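Local structure of lectin (Pleurotus ostreatus, 6T0Q) at residues L30-I36 / G126-S130. The protein is a calcium-containing mushroom lectin that binds N-acetylgalactosamine and probably galactose through its carbohydrate-binding-module-like domains. Numbering follows the deposited sequence.
Sequences LSTSKWI and GIMAS. Unlike the reference sequence in segment 30-36: Ser31 (reference Asn), Thr32 (reference Ala).
One face of the Trp35 indole is taken by Met128: CE stands 3.6 Å from the centroid of the five-membered ring and 23° off its normal, a CH-pi contact, and CB lies over the same ring system nearer the rim. The bend of Met128 at chi3 (-82°) brings CE over that ring; SD, also above the face, adds a Met-aromatic contact. At the edge of the indole, Ile127 N lies in the ring plane and Trp35 CE3 comes 3.7 Å from Gly126 C. Trp184 also meets the indole, ring to ring. Beside it, the backbones pair: Ile36 N donates to Ile127 O (2.8 Å) and Ile127 N to Ile36 O, an antiparallel hydrogen-bonded pair, while the two CG1 atoms touch at 3.6 Å. Farther along, Ser33 OG donates to Ala129 O at 2.7 Å from 57° above the carbonyl plane. Ser130 OG bonds to Leu29 O, and Leu30 CD2 reaches Met128 CG at 4.1 Å. A type I turn, closed by Ser33 N donating to Leu30 O, leads into strand 34-37, which also pairs with strand 174-178 and lies against the antiparallel sheet holding 126-135; there Gly126, backbone-bonded to the calcium ligand Asp77, is about 8 Å from the bound calcium ion.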
ATOM      1  N   LEU A  30      28.456  -4.567 -23.377  1.00 20.82           N
ATOM      2  CA  LEU A  30      29.668  -5.276 -22.982  1.00 23.06           C
ATOM      3  C   LEU A  30      30.911  -4.771 -23.701  1.00 24.23           C
ATOM      4  O   LEU A  30      32.012  -5.263 -23.424  1.00 19.78           O
ATOM      5  CB  LEU A  30      29.497  -6.774 -23.241  1.00 17.70           C
ATOM      6  CG  LEU A  30      28.506  -7.493 -22.317  1.00 20.33           C
ATOM      7  CD1 LEU A  30      28.401  -8.941 -22.761  1.00 20.72           C
ATOM      8  CD2 LEU A  30      28.961  -7.401 -20.863  1.00 16.76           C
ATOM      9  N   SER A  31      30.754  -3.788 -24.595  1.00 22.29           N
ATOM     10  CA  SER A  31      31.822  -3.401 -25.523  1.00 23.51           C
ATOM     11  C   SER A  31      33.092  -2.967 -24.803  1.00 24.97           C
ATOM     12  O   SER A  31      34.200  -3.185 -25.309  1.00 25.65           O
ATOM     13  CB  SER A  31      31.339  -2.266 -26.431  1.00 31.37           C
ATOM     14  OG  SER A  31      30.119  -2.624 -27.065  1.00 45.35           O
ATOM     15  N   THR A  32      32.963  -2.313 -23.648  1.00 18.67           N
ATOM     16  CA  THR A  32      34.138  -1.838 -22.930  1.00 23.36           C
ATOM     17  C   THR A  32      34.572  -2.785 -21.821  1.00 24.05           C
ATOM     18  O   THR A  32      35.519  -2.479 -21.091  1.00 23.74           O
ATOM     19  CB  THR A  32      33.890  -0.445 -22.354  1.00 28.93           C
ATOM     20  OG1 THR A  32      32.878  -0.516 -21.346  1.00 35.17           O
ATOM     21  CG2 THR A  32      33.440   0.511 -23.454  1.00 38.29           C
ATOM     22  N   SER A  33      33.923  -3.934 -21.690  1.00 17.61           N
ATOM     23  CA  SER A  33      34.219  -4.811 -20.570  1.00 18.75           C
ATOM     24  C   SER A  33      35.368  -5.759 -20.902  1.00 22.99           C
ATOM     25  O   SER A  33      35.696  -5.989 -22.070  1.00 22.67           O
ATOM     26  CB  SER A  33      32.966  -5.606 -20.178  1.00 19.55           C
ATOM     27  OG  SER A  33      33.224  -6.400 -19.030  1.00 26.93           O
ATOM     28  N   LYS A  34      35.974  -6.323 -19.852  1.00 18.12           N
ATOM     29  CA  LYS A  34      37.059  -7.287 -19.986  1.00 17.09           C
ATOM     30  C   LYS A  34      36.704  -8.610 -19.311  1.00 17.98           C
ATOM     31  O   LYS A  34      35.998  -8.646 -18.299  1.00 20.61           O
ATOM     32  CB  LYS A  34      38.375  -6.765 -19.365  1.00 19.37           C
ATOM     33  CG  LYS A  34      38.743  -5.306 -19.703  1.00 24.73           C
ATOM     34  CD  LYS A  34      39.011  -5.135 -21.186  1.00 32.10           C
ATOM     35  CE  LYS A  34      39.401  -3.687 -21.527  1.00 40.05           C
ATOM     36  NZ  LYS A  34      39.367  -3.459 -23.005  1.00 44.53           N
ATOM     37  N   TRP A  35      37.212  -9.695 -19.888  1.00 16.80           N
ATOM     38  CA  TRP A  35      37.210 -10.997 -19.230  1.00 17.34           C
ATOM     39  C   TRP A  35      38.279 -11.015 -18.143  1.00 20.81           C
ATOM     40  O   TRP A  35      39.410 -10.577 -18.377  1.00 19.69           O
ATOM     41  CB  TRP A  35      37.505 -12.098 -20.253  1.00 15.14           C
ATOM     42  CG  TRP A  35      36.431 -12.271 -21.277  1.00 16.56           C
ATOM     43  CD1 TRP A  35      36.404 -11.757 -22.547  1.00 19.25           C
ATOM     44  CD2 TRP A  35      35.224 -13.021 -21.117  1.00 17.55           C
ATOM     45  NE1 TRP A  35      35.238 -12.140 -23.182  1.00 18.30           N
ATOM     46  CE2 TRP A  35      34.499 -12.915 -22.322  1.00 18.92           C
ATOM     47  CE3 TRP A  35      34.680 -13.768 -20.062  1.00 17.64           C
ATOM     48  CZ2 TRP A  35      33.256 -13.528 -22.504  1.00 22.66           C
ATOM     49  CZ3 TRP A  35      33.441 -14.377 -20.244  1.00 23.19           C
ATOM     50  CH2 TRP A  35      32.748 -14.252 -21.454  1.00 18.70           C
ATOM     51  N   ILE A  36      37.948 -11.535 -16.959  1.00 17.94           N
ATOM     52  CA  ILE A  36      38.968 -11.654 -15.923  1.00 19.58           C
ATOM     53  C   ILE A  36      38.980 -13.062 -15.349  1.00 22.54           C
ATOM     54  O   ILE A  36      37.968 -13.775 -15.337  1.00 18.63           O
ATOM     55  CB  ILE A  36      38.801 -10.625 -14.788  1.00 18.39           C
ATOM     56  CG1 ILE A  36      37.449 -10.793 -14.086  1.00 18.37           C
ATOM     57  CG2 ILE A  36      39.011  -9.210 -15.323  1.00 19.65           C
ATOM     58  CD1 ILE A  36      37.249  -9.801 -12.919  1.00 20.74           C
ATOM     59  N   GLY A 126      36.894 -17.574 -17.385  1.00 19.94           N
ATOM     60  CA  GLY A 126      36.751 -16.130 -17.354  1.00 21.69           C
ATOM     61  C   GLY A 126      35.365 -15.666 -16.968  1.00 23.01           C
ATOM     62  O   GLY A 126      34.381 -16.390 -17.161  1.00 21.01           O
ATOM     63  N   ILE A 127      35.271 -14.471 -16.394  1.00 17.75           N
ATOM     64  CA  ILE A 127      33.986 -13.825 -16.177  1.00 16.68           C
ATOM     65  C   ILE A 127      34.060 -12.433 -16.780  1.00 19.90           C
ATOM     66  O   ILE A 127      35.123 -11.802 -16.821  1.00 18.85           O
ATOM     67  CB  ILE A 127      33.575 -13.753 -14.682  1.00 24.14           C
ATOM     68  CG1 ILE A 127      34.590 -12.958 -13.887  1.00 30.13           C
ATOM     69  CG2 ILE A 127      33.369 -15.166 -14.084  1.00 25.83           C
ATOM     70  CD1 ILE A 127      34.074 -12.497 -12.537  1.00 36.88           C
ATOM     71  N   MET A 128      32.916 -11.953 -17.248  1.00 18.33           N
ATOM     72  CA  MET A 128      32.807 -10.634 -17.846  1.00 19.42           C
ATOM     73  C   MET A 128      31.481 -10.032 -17.419  1.00 19.54           C
ATOM     74  O   MET A 128      30.459 -10.718 -17.430  1.00 21.22           O
ATOM     75  CB  MET A 128      32.881 -10.701 -19.379  1.00 18.33           C
ATOM     76  CG  MET A 128      32.386  -9.418 -20.072  1.00 22.39           C
ATOM     77  SD  MET A 128      32.398  -9.512 -21.881  1.00 24.35           S
ATOM     78  CE  MET A 128      34.109  -9.142 -22.199  1.00 19.45           C
ATOM     79  N   ALA A 129      31.499  -8.759 -17.024  1.00 17.82           N
ATOM     80  CA  ALA A 129      30.261  -8.090 -16.658  1.00 20.10           C
ATOM     81  C   ALA A 129      30.360  -6.608 -16.987  1.00 22.11           C
ATOM     82  O   ALA A 129      31.448  -6.029 -16.981  1.00 18.89           O
ATOM     83  CB  ALA A 129      29.931  -8.275 -15.171  1.00 17.30           C
ATOM     84  N   SER A 130      29.211  -6.020 -17.323  1.00 19.06           N
ATOM     85  CA  SER A 130      28.995  -4.581 -17.319  1.00 18.93           C
ATOM     86  C   SER A 130      27.929  -4.255 -16.291  1.00 20.12           C
ATOM     87  O   SER A 130      26.908  -4.946 -16.202  1.00 19.56           O
ATOM     88  CB  SER A 130      28.530  -4.027 -18.684  1.00 24.37           C
ATOM     89  OG  SER A 130      29.632  -3.820 -19.549  1.00 37.37           O
TER